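RagA protein (PDB 6SLN) probably imports substrates across the outer membrane of Porphyromonas gingivalis as a TonB-dependent receptor. Local coordinates at residues Thr451-Gly463 and Lys499-Ile511. Numbering follows the deposited sequence.
Sequences TPIKGLTLKAQAG and KSFTNTAEYKFSI. With 3PE (1,2-Distearoyl-sn-glycerophosphoethanolamine), chain G; LMT (dodecyl-beta-D-maltoside), chain H.
A462 CB meets F501 CD2 at 3.6 Å on the lipid- and detergent-covered face of two antiparallel neighbours in the beta-barrel of a TonB-dependent receptor. From T457 to G463 the strand lies flush against S500-E506: hydrogen-bonded pairs T457-E506, K459-T504, Q461-T502 and G463-S500 give two N-H...O bonds each, T457 N to E506 O being 2.8 Å. The alternating non-hydrogen-bonded pairs put A460, A462, F501 and N503 on the outer face, where they meet the acyl chains of the 3PE lipid and the alkyl tail of LMT. CG of F501 is anti to the carbonyl carbon (chi1 -41°); 3PE C23 sits over the centre of one ring face, 4.0 Å above its plane, and CZ meets LMT C3. N503 CG backs onto 3PE C37 (3.6 Å), its OD1 reaches A460 CB on the paired strand (3.4 Å), and ND2 bonds weakly to H523. T504, T502 and Q461 lie on the other face, T504 OG1 against K459 CB (3.7 Å), T502 OG1 bonding to E524. Toward the I453-L456 turn the ladder slackens: K508 N reaches G455 O weakly (3.4 Å), and more residues are surface-exposed. There the Y507 ring presents its edge to the turn, K454 O lying near the ring plane 3.5 Å from CE1.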
ATOM      1  N   THR A 451      15.154 -30.038  33.395  1.00 61.99           N
ATOM      2  CA  THR A 451      15.019 -30.609  34.732  1.00 65.48           C
ATOM      3  C   THR A 451      16.417 -30.796  35.318  1.00 71.42           C
ATOM      4  O   THR A 451      17.105 -31.776  34.988  1.00 69.51           O
ATOM      5  CB  THR A 451      14.256 -31.939  34.702  1.00 66.70           C
ATOM      6  OG1 THR A 451      14.636 -32.699  33.545  1.00 71.88           O
ATOM      7  CG2 THR A 451      12.752 -31.685  34.655  1.00 65.08           C
ATOM      8  N   PRO A 452      16.894 -29.871  36.167  1.00 77.01           N
ATOM      9  CA  PRO A 452      18.288 -29.935  36.639  1.00 79.94           C
ATOM     10  C   PRO A 452      18.489 -30.686  37.949  1.00 82.06           C
ATOM     11  O   PRO A 452      19.578 -31.222  38.186  1.00 83.97           O
ATOM     12  CB  PRO A 452      18.659 -28.456  36.796  1.00 75.18           C
ATOM     13  CG  PRO A 452      17.382 -27.794  37.156  1.00 72.37           C
ATOM     14  CD  PRO A 452      16.263 -28.578  36.487  1.00 76.53           C
ATOM     15  N   ILE A 453      17.474 -30.692  38.823  1.00 81.24           N
ATOM     16  CA  ILE A 453      17.460 -31.494  40.043  1.00 86.23           C
ATOM     17  C   ILE A 453      16.077 -32.122  40.166  1.00 94.84           C
ATOM     18  O   ILE A 453      15.126 -31.703  39.504  1.00105.07           O
ATOM     19  CB  ILE A 453      17.791 -30.671  41.312  1.00 83.58           C
ATOM     20  CG1 ILE A 453      16.615 -29.759  41.666  1.00 86.02           C
ATOM     21  CG2 ILE A 453      19.086 -29.864  41.132  1.00 76.91           C
ATOM     22  CD1 ILE A 453      16.977 -28.604  42.573  1.00 86.00           C
ATOM     23  N   LYS A 454      15.964 -33.141  41.019  1.00 90.46           N
ATOM     24  CA  LYS A 454      14.695 -33.854  41.136  1.00 86.90           C
ATOM     25  C   LYS A 454      13.604 -32.899  41.588  1.00 91.95           C
ATOM     26  O   LYS A 454      13.809 -32.092  42.497  1.00 86.64           O
ATOM     27  CB  LYS A 454      14.803 -35.017  42.120  1.00 84.58           C
ATOM     28  CG  LYS A 454      13.574 -35.932  42.112  1.00 88.54           C
ATOM     29  CD  LYS A 454      12.690 -35.749  43.355  1.00 91.42           C
ATOM     30  CE  LYS A 454      11.572 -36.803  43.419  1.00 91.58           C
ATOM     31  NZ  LYS A 454      10.223 -36.173  43.568  1.00 86.48           N
ATOM     32  N   GLY A 455      12.449 -32.986  40.940  1.00103.05           N
ATOM     33  CA  GLY A 455      11.316 -32.106  41.192  1.00105.89           C
ATOM     34  C   GLY A 455      11.327 -30.801  40.417  1.00101.03           C
ATOM     35  O   GLY A 455      10.278 -30.337  39.963  1.00105.97           O
ATOM     36  N   LEU A 456      12.508 -30.207  40.249  1.00 89.80           N
ATOM     37  CA  LEU A 456      12.641 -28.910  39.594  1.00 81.16           C
ATOM     38  C   LEU A 456      12.478 -29.027  38.079  1.00 77.79           C
ATOM     39  O   LEU A 456      13.218 -29.765  37.423  1.00 79.34           O
ATOM     40  CB  LEU A 456      13.994 -28.292  39.924  1.00 73.02           C
ATOM     41  CG  LEU A 456      14.118 -26.906  39.304  1.00 73.16           C
ATOM     42  CD1 LEU A 456      12.889 -26.084  39.655  1.00 71.71           C
ATOM     43  CD2 LEU A 456      15.381 -26.212  39.767  1.00 74.30           C
ATOM     44  N   THR A 457      11.535 -28.269  37.520  1.00 71.30           N
ATOM     45  CA  THR A 457      11.357 -28.174  36.077  1.00 64.78           C
ATOM     46  C   THR A 457      11.291 -26.702  35.692  1.00 66.09           C
ATOM     47  O   THR A 457      10.495 -25.945  36.261  1.00 62.28           O
ATOM     48  CB  THR A 457      10.096 -28.913  35.631  1.00 61.68           C
ATOM     49  OG1 THR A 457      10.185 -30.276  36.053  1.00 69.62           O
ATOM     50  CG2 THR A 457       9.958 -28.877  34.115  1.00 54.44           C
ATOM     51  N   LEU A 458      12.143 -26.293  34.748  1.00 67.02           N
ATOM     52  CA  LEU A 458      12.189 -24.925  34.237  1.00 67.33           C
ATOM     53  C   LEU A 458      11.778 -24.965  32.772  1.00 74.56           C
ATOM     54  O   LEU A 458      12.520 -25.491  31.938  1.00 83.82           O
ATOM     55  CB  LEU A 458      13.589 -24.330  34.375  1.00 58.80           C
ATOM     56  CG  LEU A 458      14.362 -24.707  35.634  1.00 62.01           C
ATOM     57  CD1 LEU A 458      15.756 -24.149  35.577  1.00 57.38           C
ATOM     58  CD2 LEU A 458      13.645 -24.170  36.844  1.00 67.50           C
ATOM     59  N   LYS A 459      10.615 -24.409  32.453  1.00 64.44           N
ATOM     60  CA  LYS A 459      10.125 -24.414  31.082  1.00 57.37           C
ATOM     61  C   LYS A 459      10.230 -23.019  30.486  1.00 54.65           C
ATOM     62  O   LYS A 459       9.597 -22.076  30.975  1.00 60.05           O
ATOM     63  CB  LYS A 459       8.690 -24.918  30.996  1.00 56.59           C
ATOM     64  CG  LYS A 459       8.304 -25.267  29.576  1.00 64.54           C
ATOM     65  CD  LYS A 459       7.088 -26.179  29.534  1.00 73.23           C
ATOM     66  CE  LYS A 459       6.142 -25.799  28.395  1.00 74.14           C
ATOM     67  NZ  LYS A 459       5.001 -26.755  28.300  1.00 78.97           N
ATOM     68  N   ALA A 460      11.023 -22.901  29.429  1.00 45.93           N
ATOM     69  CA  ALA A 460      11.041 -21.720  28.585  1.00 41.99           C
ATOM     70  C   ALA A 460      10.238 -22.028  27.324  1.00 52.61           C
ATOM     71  O   ALA A 460      10.424 -23.081  26.707  1.00 54.12           O
ATOM     72  CB  ALA A 460      12.476 -21.320  28.237  1.00 40.14           C
ATOM     73  N   GLN A 461       9.339 -21.122  26.953  1.00 55.87           N
ATOM     74  CA  GLN A 461       8.495 -21.313  25.784  1.00 53.77           C
ATOM     75  C   GLN A 461       8.321 -19.975  25.077  1.00 49.49           C
ATOM     76  O   GLN A 461       8.149 -18.936  25.721  1.00 49.71           O
ATOM     77  CB  GLN A 461       7.134 -21.918  26.163  1.00 54.03           C
ATOM     78  CG  GLN A 461       6.123 -21.885  25.026  1.00 60.14           C
ATOM     79  CD  GLN A 461       5.169 -23.060  25.038  1.00 68.73           C
ATOM     80  OE1 GLN A 461       5.266 -23.957  24.196  1.00 72.79           O
ATOM     81  NE2 GLN A 461       4.232 -23.059  25.984  1.00 70.29           N
ATOM     82  N   ALA A 462       8.391 -19.999  23.751  1.00 37.23           N
ATOM     83  CA  ALA A 462       8.398 -18.751  23.014  1.00 38.22           C
ATOM     84  C   ALA A 462       7.776 -19.016  21.659  1.00 43.21           C
ATOM     85  O   ALA A 462       7.953 -20.094  21.082  1.00 54.85           O
ATOM     86  CB  ALA A 462       9.821 -18.173  22.876  1.00 34.38           C
ATOM     87  N   GLY A 463       7.041 -18.034  21.166  1.00 36.67           N
ATOM     88  CA  GLY A 463       6.355 -18.179  19.902  1.00 37.58           C
ATOM     89  C   GLY A 463       6.029 -16.832  19.308  1.00 42.51           C
ATOM     90  O   GLY A 463       5.894 -15.832  20.021  1.00 42.97           O
ATOM     91  N   LYS A 499       3.869 -11.711  19.532  1.00 51.62           N
ATOM     92  CA  LYS A 499       4.946 -12.442  20.183  1.00 48.29           C
ATOM     93  C   LYS A 499       4.540 -12.826  21.593  1.00 53.12           C
ATOM     94  O   LYS A 499       3.730 -12.153  22.236  1.00 53.34           O
ATOM     95  CB  LYS A 499       6.236 -11.625  20.246  1.00 45.40           C
ATOM     96  CG  LYS A 499       6.758 -11.132  18.922  1.00 44.98           C
ATOM     97  CD  LYS A 499       7.870 -10.131  19.138  1.00 49.04           C
ATOM     98  CE  LYS A 499       7.786  -8.997  18.129  1.00 58.30           C
ATOM     99  NZ  LYS A 499       8.760  -7.925  18.469  1.00 62.47           N
ATOM    100  N   SER A 500       5.133 -13.907  22.082  1.00 46.42           N
ATOM    101  CA  SER A 500       4.749 -14.386  23.397  1.00 44.04           C
ATOM    102  C   SER A 500       5.864 -15.229  23.995  1.00 50.08           C
ATOM    103  O   SER A 500       6.358 -16.162  23.348  1.00 40.31           O
ATOM    104  CB  SER A 500       3.464 -15.195  23.310  1.00 49.91           C
ATOM    105  OG  SER A 500       3.349 -16.140  24.368  1.00 56.23           O
ATOM    106  N   PHE A 501       6.245 -14.912  25.237  1.00 45.21           N
ATOM    107  CA  PHE A 501       7.224 -15.684  25.982  1.00 40.75           C
ATOM    108  C   PHE A 501       6.663 -16.014  27.357  1.00 51.44           C
ATOM    109  O   PHE A 501       6.132 -15.133  28.038  1.00 54.70           O
ATOM    110  CB  PHE A 501       8.543 -14.927  26.125  1.00 48.39           C
ATOM    111  CG  PHE A 501       8.964 -14.212  24.881  1.00 45.41           C
ATOM    112  CD1 PHE A 501       8.448 -12.965  24.587  1.00 49.70           C
ATOM    113  CD2 PHE A 501       9.888 -14.773  24.019  1.00 35.15           C
ATOM    114  CE1 PHE A 501       8.818 -12.300  23.460  1.00 48.46           C
ATOM    115  CE2 PHE A 501      10.275 -14.102  22.892  1.00 38.63           C
ATOM    116  CZ  PHE A 501       9.732 -12.862  22.609  1.00 40.72           C
ATOM    117  N   THR A 502       6.800 -17.278  27.762  1.00 53.76           N
ATOM    118  CA  THR A 502       6.362 -17.753  29.064  1.00 52.91           C
ATOM    119  C   THR A 502       7.475 -18.573  29.696  1.00 55.44           C
ATOM    120  O   THR A 502       7.959 -19.537  29.095  1.00 56.83           O
ATOM    121  CB  THR A 502       5.093 -18.600  28.969  1.00 49.65           C
ATOM    122  OG1 THR A 502       4.029 -17.804  28.438  1.00 49.29           O
ATOM    123  CG2 THR A 502       4.699 -19.111  30.362  1.00 42.54           C
ATOM    124  N   ASN A 503       7.855 -18.207  30.917  1.00 47.96           N
ATOM    125  CA  ASN A 503       9.005 -18.797  31.585  1.00 45.47           C
ATOM    126  C   ASN A 503       8.606 -19.177  33.002  1.00 53.74           C
ATOM    127  O   ASN A 503       8.208 -18.314  33.791  1.00 54.09           O
ATOM    128  CB  ASN A 503      10.180 -17.816  31.572  1.00 40.50           C
ATOM    129  CG  ASN A 503      10.701 -17.576  30.170  1.00 44.04           C
ATOM    130  OD1 ASN A 503      11.187 -18.501  29.519  1.00 49.06           O
ATOM    131  ND2 ASN A 503      10.579 -16.343  29.686  1.00 36.65           N
ATOM    132  N   THR A 504       8.698 -20.468  33.322  1.00 51.11           N
ATOM    133  CA  THR A 504       8.169 -20.972  34.578  1.00 50.80           C
ATOM    134  C   THR A 504       9.147 -21.926  35.234  1.00 51.55           C
ATOM    135  O   THR A 504       9.788 -22.740  34.566  1.00 52.51           O
ATOM    136  CB  THR A 504       6.832 -21.708  34.385  1.00 51.92           C
ATOM    137  OG1 THR A 504       7.019 -22.831  33.512  1.00 49.34           O
ATOM    138  CG2 THR A 504       5.782 -20.769  33.806  1.00 47.76           C
ATOM    139  N   ALA A 505       9.219 -21.841  36.554  1.00 53.51           N
ATOM    140  CA  ALA A 505       9.994 -22.760  37.371  1.00 50.21           C
ATOM    141  C   ALA A 505       9.022 -23.457  38.306  1.00 55.98           C
ATOM    142  O   ALA A 505       8.258 -22.792  39.015  1.00 56.80           O
ATOM    143  CB  ALA A 505      11.079 -22.022  38.150  1.00 44.38           C
ATOM    144  N   GLU A 506       9.014 -24.786  38.273  1.00 61.78           N
ATOM    145  CA  GLU A 506       8.110 -25.584  39.087  1.00 66.55           C
ATOM    146  C   GLU A 506       8.939 -26.520  39.947  1.00 68.99           C
ATOM    147  O   GLU A 506       9.801 -27.241  39.431  1.00 72.74           O
ATOM    148  CB  GLU A 506       7.115 -26.390  38.234  1.00 64.91           C
ATOM    149  CG  GLU A 506       6.106 -27.180  39.065  1.00 73.95           C
ATOM    150  CD  GLU A 506       5.285 -28.161  38.248  1.00 77.20           C
ATOM    151  OE1 GLU A 506       5.823 -29.233  37.892  1.00 78.39           O
ATOM    152  OE2 GLU A 506       4.099 -27.864  37.974  1.00 76.00           O
ATOM    153  N   TYR A 507       8.683 -26.502  41.249  1.00 62.80           N
ATOM    154  CA  TYR A 507       9.346 -27.392  42.185  1.00 58.94           C
ATOM    155  C   TYR A 507       8.286 -28.217  42.895  1.00 63.33           C
ATOM    156  O   TYR A 507       7.426 -27.664  43.585  1.00 57.22           O
ATOM    157  CB  TYR A 507      10.186 -26.605  43.186  1.00 61.65           C
ATOM    158  CG  TYR A 507      11.082 -27.476  44.021  1.00 68.79           C
ATOM    159  CD1 TYR A 507      11.756 -28.544  43.452  1.00 70.03           C
ATOM    160  CD2 TYR A 507      11.246 -27.241  45.386  1.00 68.94           C
ATOM    161  CE1 TYR A 507      12.570 -29.351  44.216  1.00 68.89           C
ATOM    162  CE2 TYR A 507      12.057 -28.041  46.150  1.00 65.77           C
ATOM    163  CZ  TYR A 507      12.716 -29.097  45.556  1.00 67.41           C
ATOM    164  OH  TYR A 507      13.530 -29.911  46.297  1.00 71.11           O
ATOM    165  N   LYS A 508       8.324 -29.528  42.678  1.00 71.49           N
ATOM    166  CA  LYS A 508       7.513 -30.496  43.400  1.00 79.80           C
ATOM    167  C   LYS A 508       8.423 -31.229  44.372  1.00 88.60           C
ATOM    168  O   LYS A 508       9.503 -31.689  43.986  1.00 99.73           O
ATOM    169  CB  LYS A 508       6.866 -31.506  42.450  1.00 84.13           C
ATOM    170  CG  LYS A 508       5.759 -30.964  41.569  1.00 87.92           C
ATOM    171  CD  LYS A 508       5.058 -32.085  40.802  1.00 90.94           C
ATOM    172  CE  LYS A 508       5.775 -32.408  39.491  1.00 93.85           C
ATOM    173  NZ  LYS A 508       5.351 -31.516  38.369  1.00 93.22           N
ATOM    174  N   PHE A 509       7.998 -31.344  45.622  1.00 81.57           N
ATOM    175  CA  PHE A 509       8.751 -32.157  46.559  1.00 82.27           C
ATOM    176  C   PHE A 509       7.792 -32.773  47.564  1.00 89.79           C
ATOM    177  O   PHE A 509       6.860 -32.113  48.033  1.00 90.87           O
ATOM    178  CB  PHE A 509       9.838 -31.337  47.263  1.00 85.97           C
ATOM    179  CG  PHE A 509       9.310 -30.336  48.258  1.00 85.93           C
ATOM    180  CD1 PHE A 509       8.897 -29.076  47.846  1.00 81.31           C
ATOM    181  CD2 PHE A 509       9.249 -30.646  49.611  1.00 86.04           C
ATOM    182  CE1 PHE A 509       8.419 -28.148  48.765  1.00 73.71           C
ATOM    183  CE2 PHE A 509       8.775 -29.723  50.528  1.00 82.19           C
ATOM    184  CZ  PHE A 509       8.357 -28.472  50.099  1.00 74.42           C
ATOM    185  N   SER A 510       8.013 -34.049  47.864  1.00 93.52           N
ATOM    186  CA  SER A 510       7.262 -34.743  48.894  1.00 96.95           C
ATOM    187  C   SER A 510       8.017 -34.583  50.202  1.00109.49           C
ATOM    188  O   SER A 510       9.204 -34.923  50.288  1.00116.61           O
ATOM    189  CB  SER A 510       7.083 -36.219  48.546  1.00 95.06           C
ATOM    190  OG  SER A 510       5.967 -36.783  49.215  1.00 92.37           O
ATOM    191  N   ILE A 511       7.335 -34.053  51.218  1.00111.36           N
ATOM    192  CA  ILE A 511       7.974 -33.800  52.498  1.00110.60           C
ATOM    193  C   ILE A 511       7.537 -34.775  53.590  1.00115.88           C
ATOM    194  O   ILE A 511       8.054 -34.683  54.710  1.00123.28           O
ATOM    195  CB  ILE A 511       7.765 -32.327  52.927  1.00105.54           C
ATOM    196  CG1 ILE A 511       8.930 -31.869  53.813  1.00108.30           C
ATOM    197  CG2 ILE A 511       6.422 -32.121  53.590  1.00101.47           C
ATOM    198  CD1 ILE A 511      10.297 -32.108  53.210  1.00107.76           C
TER
HETATM  199  C1  3PE G1101      10.128  -6.411  28.351  1.00 36.23           C
HETATM  200  C2  3PE G1101      10.632  -7.831  28.492  1.00 52.53           C
HETATM  201  C3  3PE G1101      10.163  -8.401  29.843  1.00 63.54           C
HETATM  202  O31 3PE G1101      10.708  -9.675  30.064  1.00 92.53           O
HETATM  203  O32 3PE G1101      11.549  -9.054  32.048  1.00 77.22           O
HETATM  204  C31 3PE G1101      11.575  -9.835  31.160  1.00 80.32           C
HETATM  205  C32 3PE G1101      12.573 -11.007  31.203  1.00 65.58           C
HETATM  206  C33 3PE G1101      12.163 -12.136  32.154  1.00 56.42           C
HETATM  207  C34 3PE G1101      13.312 -13.139  32.307  1.00 58.61           C
HETATM  208  C35 3PE G1101      13.084 -14.427  31.506  1.00 56.06           C
HETATM  209  C36 3PE G1101      13.585 -15.633  32.307  1.00 51.46           C
HETATM  210  C37 3PE G1101      14.042 -16.774  31.391  1.00 45.93           C
HETATM  211  C38 3PE G1101      14.497 -17.958  32.253  1.00 46.65           C
HETATM  212  C39 3PE G1101      14.758 -19.169  31.367  1.00 49.77           C
HETATM  213  C3A 3PE G1101      14.796 -20.445  32.204  1.00 52.29           C
HETATM  214  C3B 3PE G1101      14.400 -21.645  31.338  1.00 47.95           C
HETATM  215  O21 3PE G1101      10.108  -8.497  27.367  1.00 51.85           O
HETATM  216  O22 3PE G1101      11.709  -9.099  25.918  1.00 54.81           O
HETATM  217  C21 3PE G1101      10.965  -9.440  26.766  1.00 55.51           C
HETATM  218  C22 3PE G1101      10.942 -10.915  27.176  1.00 57.19           C
HETATM  219  C23 3PE G1101      11.948 -11.743  26.370  1.00 50.99           C
HETATM  220  C24 3PE G1101      12.584 -12.758  27.327  1.00 49.11           C
HETATM  221  C25 3PE G1101      12.454 -14.203  26.838  1.00 44.25           C
HETATM  222  C26 3PE G1101      13.533 -15.073  27.504  1.00 39.44           C
HETATM  223  C27 3PE G1101      13.598 -16.437  26.812  1.00 41.67           C
HETATM  224  C28 3PE G1101      14.656 -17.345  27.449  1.00 46.84           C
HETATM  225  C29 3PE G1101      14.632 -18.747  26.818  1.00 50.46           C
HETATM  226  C2A 3PE G1101      16.036 -19.354  26.704  1.00 51.01           C
HETATM  227  C2B 3PE G1101      16.101 -20.856  27.057  1.00 51.70           C
HETATM  228  C2C 3PE G1101      17.063 -21.585  26.095  1.00 46.89           C
HETATM  229  C2D 3PE G1101      17.278 -23.079  26.417  1.00 38.54           C
HETATM  230  C1B LMT H1102       9.456  -2.252  23.162  1.00100.54           C
HETATM  231  C2B LMT H1102       8.693  -2.000  21.796  1.00 98.61           C
HETATM  232  C3B LMT H1102       8.778  -0.532  21.310  1.00100.57           C
HETATM  233  C4B LMT H1102       8.432   0.380  22.503  1.00102.70           C
HETATM  234  C5B LMT H1102       9.611   0.139  23.458  1.00105.76           C
HETATM  235  C6B LMT H1102       9.769   1.270  24.485  1.00 98.70           C
HETATM  236  O1B LMT H1102      10.731  -2.816  22.980  1.00 96.42           O
HETATM  237  O2B LMT H1102       9.157  -2.870  20.832  1.00 92.51           O
HETATM  238  O3B LMT H1102       8.023  -0.295  20.188  1.00101.89           O
HETATM  239  O4' LMT H1102       8.331   1.706  22.138  1.00102.71           O
HETATM  240  O5B LMT H1102       9.503  -1.145  24.055  1.00106.86           O
HETATM  241  O6B LMT H1102      11.071   1.761  24.476  1.00 89.05           O
HETATM  242  C1' LMT H1102      12.737  -6.289  22.761  1.00 91.72           C
HETATM  243  C2' LMT H1102      11.212  -6.516  22.846  1.00100.28           C
HETATM  244  C3' LMT H1102      10.598  -5.141  22.528  1.00 98.81           C
HETATM  245  C4' LMT H1102      10.974  -4.081  23.584  1.00 94.76           C
HETATM  246  C5' LMT H1102      12.500  -4.189  23.971  1.00 90.54           C
HETATM  247  C6' LMT H1102      12.827  -3.593  25.341  1.00 82.60           C
HETATM  248  O1' LMT H1102      13.536  -7.436  22.711  1.00 85.85           O
HETATM  249  O2' LMT H1102      10.749  -7.399  21.887  1.00107.81           O
HETATM  250  O3' LMT H1102       9.232  -5.233  22.376  1.00101.05           O
HETATM  251  O5' LMT H1102      13.109  -5.493  23.897  1.00 90.52           O
HETATM  252  O6' LMT H1102      11.658  -3.056  25.906  1.00 71.90           O
HETATM  253  C1  LMT H1102      13.022  -8.745  23.005  1.00 78.22           C
HETATM  254  C2  LMT H1102      13.749  -9.715  22.087  1.00 75.02           C
HETATM  255  C3  LMT H1102      13.195 -11.116  21.992  1.00 74.17           C
HETATM  256  C4  LMT H1102      14.315 -12.125  21.746  1.00 70.42           C
HETATM  257  C5  LMT H1102      14.130 -13.361  22.592  1.00 66.21           C
HETATM  258  C6  LMT H1102      14.401 -14.665  21.878  1.00 68.03           C
HETATM  259  C7  LMT H1102      13.855 -15.800  22.721  1.00 65.78           C
HETATM  260  C8  LMT H1102      14.157 -17.169  22.149  1.00 57.18           C
HETATM  261  C9  LMT H1102      13.548 -18.264  23.007  1.00 57.90           C
HETATM  262  C10 LMT H1102      13.890 -19.666  22.534  1.00 53.65           C
HETATM  263  C11 LMT H1102      13.026 -20.678  23.258  1.00 54.85           C
HETATM  264  C12 LMT H1102      13.466 -22.098  23.069  1.00 55.46           C